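Local coordinates for protein acetate CoA-transferase subunit beta (Escherichia coli DH5[alpha], PDB 5DBN) that transfers coenzyme A from acetyl-CoA to acetoacetate and other short-chain fatty acids, through a covalent enzyme-CoA intermediate, activating them for degradation, at residues B[5-10]-B[166-171]; B[13-18]-B[134-139]; B[111-116]-B[155-160]. All coordinates share one frame; numbering follows the deposited sequence.

Contact 1. Residues B[5-10]-B[166-171]; sequences QRIARR and MLVTEL
Ile7 lies against the bend where strand 166-168 gives way to Thr169 and Glu170. Its CG1 lies 3.4 Å from the backbone N of Glu170, and its CG2 rests on the carbonyl of Val168, 3.6 Å from that O. CG2 also meets Val168 CG1 at 4.0 Å, the two side chains passing antiparallel to one another. With CG1 anti to its own carbonyl carbon (chi1 -64°), Ile7 sends CD1 alongside the Glu170 side chain, 3.8 Å from OE1; that carboxylate oxygen is bonded to the backbone N of His141. One helical turn on, the Arg10 chain crosses Val168 at about a right angle, CG to CG1 3.9 Å. Beyond it, Met166 CE sits over one face of the Arg10 guanidinium, toward its rim and 3.7 Å from NH2, while the charge is paired with Glu185. Thr169 shapes the bend by an ST turn, its OG1 accepting from Leu171 N at 3.1 Å and bonded also to Ala172 N. The axes of helix 5-10 and strand 166-168 pass 9.7 Å apart at 147°, roughly antiparallel, the layered packing of helix on sheet found in alpha/beta folds of the Rossmann type.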
ATOM      1  N   GLN B   5      -0.600 -37.149  11.105  1.00 50.77           N
ATOM      2  CA  GLN B   5      -0.720 -36.682  12.480  1.00 50.49           C
ATOM      3  C   GLN B   5       0.638 -36.615  13.174  1.00 48.48           C
ATOM      4  O   GLN B   5       0.895 -35.681  13.931  1.00 47.83           O
ATOM      5  CB  GLN B   5      -1.677 -37.580  13.267  1.00 54.57           C
ATOM      6  CG  GLN B   5      -3.127 -37.453  12.818  1.00 56.67           C
ATOM      7  CD  GLN B   5      -4.065 -38.373  13.577  1.00 61.44           C
ATOM      8  OE1 GLN B   5      -3.639 -39.360  14.179  1.00 63.85           O
ATOM      9  NE2 GLN B   5      -5.353 -38.049  13.553  1.00 62.88           N
ATOM     10  N   ARG B   6       1.509 -37.588  12.921  1.00 48.01           N
ATOM     11  CA  ARG B   6       2.853 -37.525  13.487  1.00 47.56           C
ATOM     12  C   ARG B   6       3.619 -36.347  12.888  1.00 43.67           C
ATOM     13  O   ARG B   6       4.323 -35.632  13.602  1.00 43.51           O
ATOM     14  CB  ARG B   6       3.629 -38.834  13.278  1.00 50.45           C
ATOM     15  CG  ARG B   6       3.053 -40.039  14.024  1.00 55.21           C
ATOM     16  CD  ARG B   6       3.795 -41.342  13.700  1.00 57.78           C
ATOM     17  NE  ARG B   6       3.714 -41.777  12.306  1.00 58.32           N
ATOM     18  CZ  ARG B   6       2.796 -42.615  11.827  1.00 60.53           C
ATOM     19  NH1 ARG B   6       1.864 -43.128  12.623  1.00 63.38           N
ATOM     20  NH2 ARG B   6       2.818 -42.957  10.545  1.00 59.82           N
ATOM     21  N   ILE B   7       3.488 -36.152  11.580  1.00 40.56           N
ATOM     22  CA  ILE B   7       4.100 -35.008  10.914  1.00 36.94           C
ATOM     23  C   ILE B   7       3.605 -33.703  11.538  1.00 36.34           C
ATOM     24  O   ILE B   7       4.403 -32.859  11.947  1.00 35.96           O
ATOM     25  CB  ILE B   7       3.801 -35.011   9.400  1.00 34.45           C
ATOM     26  CG1 ILE B   7       4.442 -36.234   8.743  1.00 33.89           C
ATOM     27  CG2 ILE B   7       4.316 -33.730   8.740  1.00 31.63           C
ATOM     28  CD1 ILE B   7       3.961 -36.503   7.337  1.00 33.06           C
ATOM     29  N   ALA B   8       2.286 -33.544  11.593  1.00 35.98           N
ATOM     30  CA  ALA B   8       1.672 -32.350  12.164  1.00 34.53           C
ATOM     31  C   ALA B   8       2.126 -32.141  13.602  1.00 35.75           C
ATOM     32  O   ALA B   8       2.415 -31.019  14.020  1.00 34.93           O
ATOM     33  CB  ALA B   8       0.159 -32.450  12.100  1.00 34.24           C
ATOM     34  N   ARG B   9       2.178 -33.233  14.354  1.00 37.88           N
ATOM     35  CA  ARG B   9       2.611 -33.195  15.744  1.00 39.30           C
ATOM     36  C   ARG B   9       4.047 -32.684  15.857  1.00 35.53           C
ATOM     37  O   ARG B   9       4.345 -31.832  16.691  1.00 33.56           O
ATOM     38  CB  ARG B   9       2.489 -34.587  16.367  1.00 45.67           C
ATOM     39  CG  ARG B   9       2.895 -34.682  17.828  1.00 51.16           C
ATOM     40  CD  ARG B   9       2.601 -36.075  18.369  1.00 57.59           C
ATOM     41  NE  ARG B   9       2.991 -36.233  19.767  1.00 62.63           N
ATOM     42  CZ  ARG B   9       2.762 -37.328  20.488  1.00 68.03           C
ATOM     43  NH1 ARG B   9       2.143 -38.370  19.946  1.00 70.07           N
ATOM     44  NH2 ARG B   9       3.151 -37.385  21.756  1.00 70.82           N
ATOM     45  N   ARG B  10       4.935 -33.204  15.014  1.00 32.19           N
ATOM     46  CA  ARG B  10       6.330 -32.775  15.031  1.00 31.24           C
ATOM     47  C   ARG B  10       6.486 -31.303  14.640  1.00 29.14           C
ATOM     48  O   ARG B  10       7.244 -30.568  15.273  1.00 28.96           O
ATOM     49  CB  ARG B  10       7.178 -33.658  14.109  1.00 31.54           C
ATOM     50  CG  ARG B  10       8.644 -33.230  14.009  1.00 31.52           C
ATOM     51  CD  ARG B  10       9.323 -33.176  15.376  1.00 32.69           C
ATOM     52  NE  ARG B  10      10.641 -32.549  15.316  1.00 32.74           N
ATOM     53  CZ  ARG B  10      10.858 -31.240  15.425  1.00 32.31           C
ATOM     54  NH1 ARG B  10       9.845 -30.396  15.583  1.00 30.98           N
ATOM     55  NH2 ARG B  10      12.093 -30.766  15.363  1.00 33.41           N
ATOM     56  N   MET B 166      13.033 -26.247   6.502  1.00 26.34           N
ATOM     57  CA  MET B 166      12.767 -27.468   7.250  1.00 26.94           C
ATOM     58  C   MET B 166      11.798 -28.370   6.494  1.00 26.66           C
ATOM     59  O   MET B 166      10.747 -27.919   6.037  1.00 25.42           O
ATOM     60  CB  MET B 166      12.203 -27.122   8.631  1.00 26.88           C
ATOM     61  CG  MET B 166      12.032 -28.308   9.568  1.00 29.28           C
ATOM     62  SD  MET B 166      11.326 -27.808  11.152  1.00 34.96           S
ATOM     63  CE  MET B 166      11.395 -29.343  12.072  1.00 35.19           C
ATOM     64  N   LEU B 167      12.170 -29.641   6.355  1.00 27.17           N
ATOM     65  CA  LEU B 167      11.312 -30.637   5.725  1.00 27.83           C
ATOM     66  C   LEU B 167      10.976 -31.732   6.733  1.00 29.37           C
ATOM     67  O   LEU B 167      11.870 -32.391   7.265  1.00 30.27           O
ATOM     68  CB  LEU B 167      11.991 -31.235   4.492  1.00 27.29           C
ATOM     69  CG  LEU B 167      11.256 -32.398   3.823  1.00 28.41           C
ATOM     70  CD1 LEU B 167       9.876 -31.959   3.353  1.00 27.88           C
ATOM     71  CD2 LEU B 167      12.067 -32.948   2.665  1.00 28.44           C
ATOM     72  N   VAL B 168       9.683 -31.914   6.989  1.00 29.96           N
ATOM     73  CA  VAL B 168       9.214 -32.880   7.975  1.00 31.73           C
ATOM     74  C   VAL B 168       8.338 -33.952   7.330  1.00 33.16           C
ATOM     75  O   VAL B 168       7.279 -33.654   6.772  1.00 31.66           O
ATOM     76  CB  VAL B 168       8.417 -32.190   9.100  1.00 30.86           C
ATOM     77  CG1 VAL B 168       8.024 -33.193  10.179  1.00 32.24           C
ATOM     78  CG2 VAL B 168       9.227 -31.057   9.706  1.00 30.28           C
ATOM     79  N   THR B 169       8.797 -35.198   7.410  1.00 34.01           N
ATOM     80  CA  THR B 169       8.034 -36.345   6.933  1.00 34.35           C
ATOM     81  C   THR B 169       7.755 -37.290   8.089  1.00 34.85           C
ATOM     82  O   THR B 169       8.231 -37.080   9.203  1.00 36.07           O
ATOM     83  CB  THR B 169       8.769 -37.108   5.812  1.00 35.10           C
ATOM     84  OG1 THR B 169       9.847 -37.867   6.373  1.00 36.11           O
ATOM     85  CG2 THR B 169       9.319 -36.146   4.767  1.00 33.31           C
ATOM     86  N   GLU B 170       6.978 -38.333   7.823  1.00 34.48           N
ATOM     87  CA  GLU B 170       6.664 -39.310   8.855  1.00 35.86           C
ATOM     88  C   GLU B 170       7.852 -40.236   9.095  1.00 36.85           C
ATOM     89  O   GLU B 170       7.812 -41.081   9.989  1.00 39.20           O
ATOM     90  CB  GLU B 170       5.412 -40.119   8.479  1.00 38.30           C
ATOM     91  CG  GLU B 170       5.599 -41.223   7.430  1.00 41.29           C
ATOM     92  CD  GLU B 170       5.787 -40.693   6.019  1.00 41.64           C
ATOM     93  OE1 GLU B 170       5.832 -39.458   5.836  1.00 40.18           O
ATOM     94  OE2 GLU B 170       5.873 -41.519   5.085  1.00 43.30           O
ATOM     95  N   LEU B 171       8.911 -40.069   8.304  1.00 35.80           N
ATOM     96  CA  LEU B 171      10.098 -40.903   8.437  1.00 37.24           C
ATOM     97  C   LEU B 171      11.286 -40.139   9.027  1.00 37.21           C
ATOM     98  O   LEU B 171      12.118 -40.721   9.724  1.00 37.34           O
ATOM     99  CB  LEU B 171      10.494 -41.470   7.070  1.00 36.90           C
ATOM    100  CG  LEU B 171       9.677 -42.637   6.499  1.00 37.92           C
ATOM    101  CD1 LEU B 171      10.242 -43.069   5.154  1.00 37.55           C
ATOM    102  CD2 LEU B 171       9.570 -43.822   7.446  1.00 39.78           C
TER

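Contact 2. Residues B[13-18]-B[134-139]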
ATOM      1  N   GLN B  13       5.612 -28.903  17.386  1.00 39.91           N
ATOM      2  CA  GLN B  13       6.666 -28.767  18.387  1.00 41.00           C
ATOM      3  C   GLN B  13       7.768 -27.803  17.940  1.00 37.09           C
ATOM      4  O   GLN B  13       8.584 -27.367  18.751  1.00 37.13           O
ATOM      5  CB  GLN B  13       7.267 -30.138  18.712  1.00 44.88           C
ATOM      6  CG  GLN B  13       6.324 -31.050  19.487  1.00 48.57           C
ATOM      7  CD  GLN B  13       6.876 -32.450  19.686  1.00 51.55           C
ATOM      8  OE1 GLN B  13       7.881 -32.828  19.083  1.00 52.15           O
ATOM      9  NE2 GLN B  13       6.218 -33.229  20.538  1.00 53.82           N
ATOM     10  N   GLU B  14       7.779 -27.458  16.655  1.00 34.37           N
ATOM     11  CA  GLU B  14       8.798 -26.559  16.116  1.00 33.04           C
ATOM     12  C   GLU B  14       8.452 -25.102  16.388  1.00 33.16           C
ATOM     13  O   GLU B  14       9.339 -24.259  16.518  1.00 32.98           O
ATOM     14  CB  GLU B  14       8.957 -26.769  14.608  1.00 31.11           C
ATOM     15  CG  GLU B  14      10.131 -26.020  13.992  1.00 29.99           C
ATOM     16  CD  GLU B  14      11.479 -26.542  14.451  1.00 31.30           C
ATOM     17  OE1 GLU B  14      11.536 -27.659  15.010  1.00 31.75           O
ATOM     18  OE2 GLU B  14      12.484 -25.828  14.254  1.00 31.29           O
ATOM     19  N   LEU B  15       7.158 -24.813  16.469  1.00 33.92           N
ATOM     20  CA  LEU B  15       6.690 -23.447  16.642  1.00 34.95           C
ATOM     21  C   LEU B  15       7.009 -22.921  18.037  1.00 36.24           C
ATOM     22  O   LEU B  15       6.940 -23.662  19.018  1.00 37.33           O
ATOM     23  CB  LEU B  15       5.183 -23.369  16.393  1.00 37.03           C
ATOM     24  CG  LEU B  15       4.698 -23.946  15.061  1.00 38.45           C
ATOM     25  CD1 LEU B  15       3.184 -23.856  14.961  1.00 38.89           C
ATOM     26  CD2 LEU B  15       5.356 -23.233  13.890  1.00 38.29           C
ATOM     27  N   ARG B  16       7.353 -21.638  18.112  1.00 37.17           N
ATOM     28  CA  ARG B  16       7.641 -20.984  19.385  1.00 40.24           C
ATOM     29  C   ARG B  16       6.477 -20.117  19.851  1.00 39.80           C
ATOM     30  O   ARG B  16       5.679 -19.631  19.048  1.00 37.55           O
ATOM     31  CB  ARG B  16       8.918 -20.139  19.299  1.00 42.18           C
ATOM     32  CG  ARG B  16      10.209 -20.950  19.232  1.00 45.72           C
ATOM     33  CD  ARG B  16      11.432 -20.040  19.190  1.00 48.63           C
ATOM     34  NE  ARG B  16      12.692 -20.783  19.219  1.00 52.77           N
ATOM     35  CZ  ARG B  16      13.279 -21.347  18.167  1.00 54.60           C
ATOM     36  NH1 ARG B  16      12.733 -21.267  16.960  1.00 53.84           N
ATOM     37  NH2 ARG B  16      14.427 -21.994  18.329  1.00 56.49           N
ATOM     38  N   ASP B  17       6.394 -19.944  21.167  1.00 41.62           N
ATOM     39  CA  ASP B  17       5.341 -19.159  21.797  1.00 41.86           C
ATOM     40  C   ASP B  17       5.345 -17.723  21.287  1.00 37.95           C
ATOM     41  O   ASP B  17       6.363 -17.034  21.357  1.00 38.06           O
ATOM     42  CB  ASP B  17       5.514 -19.187  23.322  1.00 46.83           C
ATOM     43  CG  ASP B  17       4.384 -18.490  24.060  1.00 49.41           C
ATOM     44  OD1 ASP B  17       3.210 -18.655  23.663  1.00 49.65           O
ATOM     45  OD2 ASP B  17       4.672 -17.783  25.049  1.00 51.06           O
ATOM     46  N   GLY B  18       4.205 -17.288  20.757  1.00 34.74           N
ATOM     47  CA  GLY B  18       4.045 -15.926  20.274  1.00 32.54           C
ATOM     48  C   GLY B  18       4.275 -15.759  18.782  1.00 30.67           C
ATOM     49  O   GLY B  18       4.175 -14.649  18.259  1.00 30.64           O
ATOM     50  N   LYS B 134      10.548 -18.600   8.424  1.00 25.60           N
ATOM     51  CA  LYS B 134      10.818 -20.032   8.411  1.00 25.12           C
ATOM     52  C   LYS B 134       9.815 -20.767   7.541  1.00 22.58           C
ATOM     53  O   LYS B 134       8.608 -20.697   7.765  1.00 22.42           O
ATOM     54  CB  LYS B 134      10.796 -20.603   9.829  1.00 27.54           C
ATOM     55  CG  LYS B 134      11.150 -22.081   9.881  1.00 28.83           C
ATOM     56  CD  LYS B 134      11.129 -22.629  11.294  1.00 30.53           C
ATOM     57  CE  LYS B 134      12.495 -22.527  11.944  1.00 32.19           C
ATOM     58  NZ  LYS B 134      12.520 -23.182  13.280  1.00 33.91           N
ATOM     59  N   VAL B 135      10.335 -21.487   6.555  1.00 21.49           N
ATOM     60  CA  VAL B 135       9.514 -22.247   5.627  1.00 20.85           C
ATOM     61  C   VAL B 135       9.564 -23.717   6.018  1.00 21.46           C
ATOM     62  O   VAL B 135      10.580 -24.387   5.824  1.00 21.73           O
ATOM     63  CB  VAL B 135       9.989 -22.068   4.170  1.00 20.44           C
ATOM     64  CG1 VAL B 135       9.118 -22.874   3.210  1.00 19.95           C
ATOM     65  CG2 VAL B 135       9.992 -20.593   3.789  1.00 19.69           C
ATOM     66  N   ILE B 136       8.464 -24.204   6.580  1.00 21.13           N
ATOM     67  CA  ILE B 136       8.359 -25.595   6.990  1.00 21.50           C
ATOM     68  C   ILE B 136       7.492 -26.345   5.995  1.00 21.63           C
ATOM     69  O   ILE B 136       6.363 -25.943   5.715  1.00 20.69           O
ATOM     70  CB  ILE B 136       7.766 -25.739   8.402  1.00 22.07           C
ATOM     71  CG1 ILE B 136       8.602 -24.935   9.403  1.00 22.35           C
ATOM     72  CG2 ILE B 136       7.708 -27.214   8.804  1.00 22.59           C
ATOM     73  CD1 ILE B 136       8.032 -24.898  10.802  1.00 22.44           C
ATOM     74  N   ILE B 137       8.037 -27.426   5.450  1.00 23.46           N
ATOM     75  CA  ILE B 137       7.297 -28.281   4.533  1.00 25.63           C
ATOM     76  C   ILE B 137       6.865 -29.552   5.253  1.00 27.66           C
ATOM     77  O   ILE B 137       7.694 -30.304   5.763  1.00 29.39           O
ATOM     78  CB  ILE B 137       8.132 -28.633   3.287  1.00 26.11           C
ATOM     79  CG1 ILE B 137       8.599 -27.356   2.580  1.00 24.36           C
ATOM     80  CG2 ILE B 137       7.330 -29.511   2.328  1.00 27.37           C
ATOM     81  CD1 ILE B 137       7.473 -26.436   2.127  1.00 23.45           C
ATOM     82  N   ALA B 138       5.556 -29.774   5.280  1.00 27.82           N
ATOM     83  CA  ALA B 138       4.962 -30.949   5.908  1.00 29.15           C
ATOM     84  C   ALA B 138       4.472 -31.859   4.796  1.00 31.44           C
ATOM     85  O   ALA B 138       3.541 -31.520   4.066  1.00 32.45           O
ATOM     86  CB  ALA B 138       3.827 -30.554   6.831  1.00 28.36           C
ATOM     87  N   MET B 139       5.103 -33.021   4.673  1.00 32.53           N
ATOM     88  CA  MET B 139       4.883 -33.872   3.517  1.00 34.06           C
ATOM     89  C   MET B 139       5.111 -35.352   3.814  1.00 35.35           C
ATOM     90  O   MET B 139       5.947 -35.695   4.641  1.00 34.59           O
ATOM     91  CB  MET B 139       5.852 -33.409   2.428  1.00 34.26           C
ATOM     92  CG  MET B 139       5.552 -33.836   1.025  1.00 35.49           C
ATOM     93  SD  MET B 139       6.828 -33.206  -0.088  1.00 49.56           S
ATOM     94  CE  MET B 139       8.236 -34.210   0.387  1.00 32.63           C
TER
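Glu14 and Ile136 mark the nearest backbone approach, 9.2 Å between their CA atoms, so the non-regular chain after helix 3-12 meets strand 135-138 and the residue before it through side chains alone. The main link is a salt bridge in which Lys134 NZ donates to Glu14 OE2 at 2.8 Å. The ammonium comes to the anti lone pair of OE2, away from OE1, and the two chains cross at about a right angle. Glu14 holds CG anti to its backbone N (chi1 -172°) and then bends at chi2, which turns the carboxylate toward the lysine. Lys134 runs straight as far as CD and bends at chi3 to bring NZ in. On the other oxygen, OE1, Glu14 pairs with Arg10 and Arg175, so one carboxylate gathers three positive groups. Arg16 stands nearby with NH1 4.2 Å from Lys134 NZ; the carboxylate that binds the lysine probably offsets part of this like-charge closeness. With an alanine in place of Glu14, Lys134 would probably lose its mate and Arg175 one of its acidic partners, while Arg10 would keep Glu185. Next to the charges the contact is apolar. Ile136 reaches across with CD1, which touches the aliphatic CG of Glu14 at 4.0 Å and approaches Leu15 CD2 more loosely, at 4.4 Å. Leu15 is buried and also leans on Leu35 and Ala95, and Ile136 packs on Val11 of helix 3-12. The contact thus joins the loop between helix 3-12 and strand 20-23 to a central strand of the mixed sheet, with a charged cluster beside the apolar seam between helix and sheet of this Rossmann-like alpha/beta fold.

Contact 3. Residues B[111-116]-B[155-160]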
ATOM      1  N   ASN B 111       4.913 -27.237  -5.238  1.00 28.79           N
ATOM      2  CA  ASN B 111       3.707 -27.633  -4.514  1.00 28.83           C
ATOM      3  C   ASN B 111       2.445 -26.920  -4.989  1.00 29.77           C
ATOM      4  O   ASN B 111       1.500 -26.749  -4.216  1.00 30.07           O
ATOM      5  CB  ASN B 111       3.893 -27.393  -3.008  1.00 27.42           C
ATOM      6  CG  ASN B 111       3.734 -25.930  -2.611  1.00 25.38           C
ATOM      7  OD1 ASN B 111       3.976 -25.021  -3.401  1.00 25.30           O
ATOM      8  ND2 ASN B 111       3.330 -25.705  -1.368  1.00 25.66           N
ATOM      9  N   TRP B 112       2.423 -26.515  -6.257  1.00 30.91           N
ATOM     10  CA  TRP B 112       1.258 -25.828  -6.810  1.00 32.31           C
ATOM     11  C   TRP B 112       0.780 -26.412  -8.135  1.00 34.17           C
ATOM     12  O   TRP B 112      -0.289 -26.044  -8.620  1.00 35.19           O
ATOM     13  CB  TRP B 112       1.556 -24.335  -6.982  1.00 32.49           C
ATOM     14  CG  TRP B 112       2.491 -23.997  -8.105  1.00 33.27           C
ATOM     15  CD1 TRP B 112       3.853 -24.056  -8.083  1.00 33.27           C
ATOM     16  CD2 TRP B 112       2.133 -23.527  -9.411  1.00 33.52           C
ATOM     17  NE1 TRP B 112       4.365 -23.656  -9.293  1.00 33.65           N
ATOM     18  CE2 TRP B 112       3.329 -23.326 -10.126  1.00 33.46           C
ATOM     19  CE3 TRP B 112       0.915 -23.259 -10.044  1.00 33.75           C
ATOM     20  CZ2 TRP B 112       3.345 -22.872 -11.444  1.00 33.52           C
ATOM     21  CZ3 TRP B 112       0.935 -22.807 -11.352  1.00 34.19           C
ATOM     22  CH2 TRP B 112       2.141 -22.618 -12.037  1.00 33.91           C
ATOM     23  N   VAL B 113       1.551 -27.319  -8.725  1.00 35.35           N
ATOM     24  CA  VAL B 113       1.129 -27.932  -9.978  1.00 38.22           C
ATOM     25  C   VAL B 113       1.846 -29.249 -10.261  1.00 39.80           C
ATOM     26  O   VAL B 113       3.050 -29.387 -10.033  1.00 39.69           O
ATOM     27  CB  VAL B 113       1.343 -26.961 -11.168  1.00 37.45           C
ATOM     28  CG1 VAL B 113       2.805 -26.547 -11.276  1.00 37.01           C
ATOM     29  CG2 VAL B 113       0.853 -27.581 -12.475  1.00 39.12           C
ATOM     30  N   VAL B 114       1.071 -30.215 -10.750  1.00 40.88           N
ATOM     31  CA  VAL B 114       1.585 -31.500 -11.201  1.00 41.10           C
ATOM     32  C   VAL B 114       1.387 -31.592 -12.713  1.00 42.75           C
ATOM     33  O   VAL B 114       0.266 -31.424 -13.196  1.00 42.83           O
ATOM     34  CB  VAL B 114       0.874 -32.685 -10.510  1.00 42.13           C
ATOM     35  CG1 VAL B 114       1.440 -34.013 -11.000  1.00 43.16           C
ATOM     36  CG2 VAL B 114       1.004 -32.580  -9.002  1.00 40.62           C
ATOM     37  N   PRO B 115       2.467 -31.845 -13.470  1.00 44.86           N
ATOM     38  CA  PRO B 115       2.285 -31.991 -14.919  1.00 48.09           C
ATOM     39  C   PRO B 115       1.357 -33.147 -15.276  1.00 49.91           C
ATOM     40  O   PRO B 115       1.519 -34.246 -14.744  1.00 50.49           O
ATOM     41  CB  PRO B 115       3.705 -32.257 -15.430  1.00 49.04           C
ATOM     42  CG  PRO B 115       4.605 -31.707 -14.380  1.00 46.67           C
ATOM     43  CD  PRO B 115       3.888 -31.915 -13.085  1.00 44.65           C
ATOM     44  N   GLY B 116       0.389 -32.890 -16.153  1.00 51.18           N
ATOM     45  CA  GLY B 116      -0.574 -33.897 -16.562  1.00 53.61           C
ATOM     46  C   GLY B 116      -1.930 -33.733 -15.900  1.00 53.92           C
ATOM     47  O   GLY B 116      -2.937 -34.227 -16.409  1.00 56.28           O
ATOM     48  N   THR B 155      11.378 -32.059 -10.602  1.00 33.38           N
ATOM     49  CA  THR B 155      11.035 -32.233 -12.010  1.00 36.45           C
ATOM     50  C   THR B 155       9.746 -31.478 -12.315  1.00 35.25           C
ATOM     51  O   THR B 155       9.476 -31.131 -13.463  1.00 36.52           O
ATOM     52  CB  THR B 155      10.881 -33.728 -12.386  1.00 41.02           C
ATOM     53  OG1 THR B 155      10.701 -33.856 -13.802  1.00 44.94           O
ATOM     54  CG2 THR B 155       9.705 -34.356 -11.663  1.00 41.35           C
ATOM     55  N   MET B 156       8.954 -31.227 -11.276  1.00 33.30           N
ATOM     56  CA  MET B 156       7.719 -30.468 -11.416  1.00 32.79           C
ATOM     57  C   MET B 156       8.011 -28.970 -11.319  1.00 30.84           C
ATOM     58  O   MET B 156       9.049 -28.576 -10.786  1.00 30.50           O
ATOM     59  CB  MET B 156       6.708 -30.881 -10.346  1.00 33.10           C
ATOM     60  CG  MET B 156       6.334 -32.353 -10.378  1.00 30.70           C
ATOM     61  SD  MET B 156       5.094 -32.770  -9.134  1.00 57.86           S
ATOM     62  CE  MET B 156       4.948 -34.537  -9.375  1.00 36.92           C
ATOM     63  N   PRO B 157       7.096 -28.130 -11.834  1.00 29.82           N
ATOM     64  CA  PRO B 157       7.293 -26.675 -11.789  1.00 29.27           C
ATOM     65  C   PRO B 157       7.486 -26.141 -10.371  1.00 28.22           C
ATOM     66  O   PRO B 157       6.701 -26.451  -9.472  1.00 28.36           O
ATOM     67  CB  PRO B 157       6.002 -26.127 -12.408  1.00 29.90           C
ATOM     68  CG  PRO B 157       5.491 -27.233 -13.262  1.00 31.23           C
ATOM     69  CD  PRO B 157       5.858 -28.492 -12.547  1.00 30.82           C
ATOM     70  N   LEU B 158       8.529 -25.343 -10.181  1.00 27.78           N
ATOM     71  CA  LEU B 158       8.874 -24.842  -8.858  1.00 26.44           C
ATOM     72  C   LEU B 158       7.864 -23.827  -8.339  1.00 25.66           C
ATOM     73  O   LEU B 158       7.294 -23.048  -9.102  1.00 26.79           O
ATOM     74  CB  LEU B 158      10.260 -24.199  -8.874  1.00 26.61           C
ATOM     75  CG  LEU B 158      11.447 -25.079  -9.260  1.00 28.17           C
ATOM     76  CD1 LEU B 158      12.737 -24.283  -9.170  1.00 28.32           C
ATOM     77  CD2 LEU B 158      11.522 -26.309  -8.378  1.00 28.19           C
ATOM     78  N   THR B 159       7.639 -23.865  -7.032  1.00 23.58           N
ATOM     79  CA  THR B 159       6.933 -22.804  -6.333  1.00 22.29           C
ATOM     80  C   THR B 159       7.931 -21.688  -6.049  1.00 22.74           C
ATOM     81  O   THR B 159       7.612 -20.503  -6.137  1.00 22.96           O
ATOM     82  CB  THR B 159       6.310 -23.306  -5.018  1.00 21.13           C
ATOM     83  OG1 THR B 159       5.400 -24.375  -5.299  1.00 22.29           O
ATOM     84  CG2 THR B 159       5.574 -22.186  -4.300  1.00 20.43           C
ATOM     85  N   ALA B 160       9.149 -22.093  -5.702  1.00 23.45           N
ATOM     86  CA  ALA B 160      10.241 -21.165  -5.454  1.00 25.03           C
ATOM     87  C   ALA B 160      11.563 -21.919  -5.456  1.00 27.44           C
ATOM     88  O   ALA B 160      11.579 -23.149  -5.425  1.00 28.49           O
ATOM     89  CB  ALA B 160      10.043 -20.448  -4.136  1.00 23.80           C
TER
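Two loops near the predicted active site come together where Asn111 meets Thr159; the Asn111 side chain lies about 10 Å from that of Glu46, the predicted catalytic residue, and about 5 Å from a bound di(hydroxyethyl)ether, probably from the crystallisation liquor. Thr159 OG1 donates to Asn111 OD1 in a bond modelled unusually short, 2.5 Å, a length that is doubtful. The other end of the amide, ND2, is bonded to the carbonyl O of Gly99. Trp112 turns the edge of its indole to the opposing backbone: NE1 donates to Leu158 O at 3.0 Å. The carbonyl oxygen lies close to the ring plane, yet the N-H reaches it from above the carbonyl plane, 60° out of it. A classic beta bulge, Thr159 and Ala160 set against Leu109, ties the loop 155-160 to the edge strand 109-110 next to these bonds. The touching parts run roughly antiparallel, 144° apart; farther along the contact becomes apolar. Val113 uses CG1 twice, over the centre of one face of the Trp112 ring and against Pro157 CG, 3.4 Å away. The rings of Pro115 and Pro157 approach each other, CG to CD 3.9 Å. Met156 crosses Pro115, its CG 3.7 Å from CD, then extends alongside Val114 until CE reaches Val114 CG1 at 3.9 Å.

Contacts 1 and 2 are neighbours, their centres about 10 Å apart. Strands 166-168 and 135-138 lie side by side and parallel in the large mixed sheet, joined by backbone bonds, while 5-10 and 13-18 follow each other through and beyond helix 3-12. The start of the chain is thereby fixed to two strands from much later in the sequence. Contact 3, which joins loops near the predicted active site, is centred about 21 Å from contact 1 and 23 Å from contact 2, although its nearest atoms come within about 5 Å of contact 2 without touching. In sequence, contact 1 encloses both others, whereas the segments of contacts 2 and 3 alternate, all within one coenzyme A transferase region.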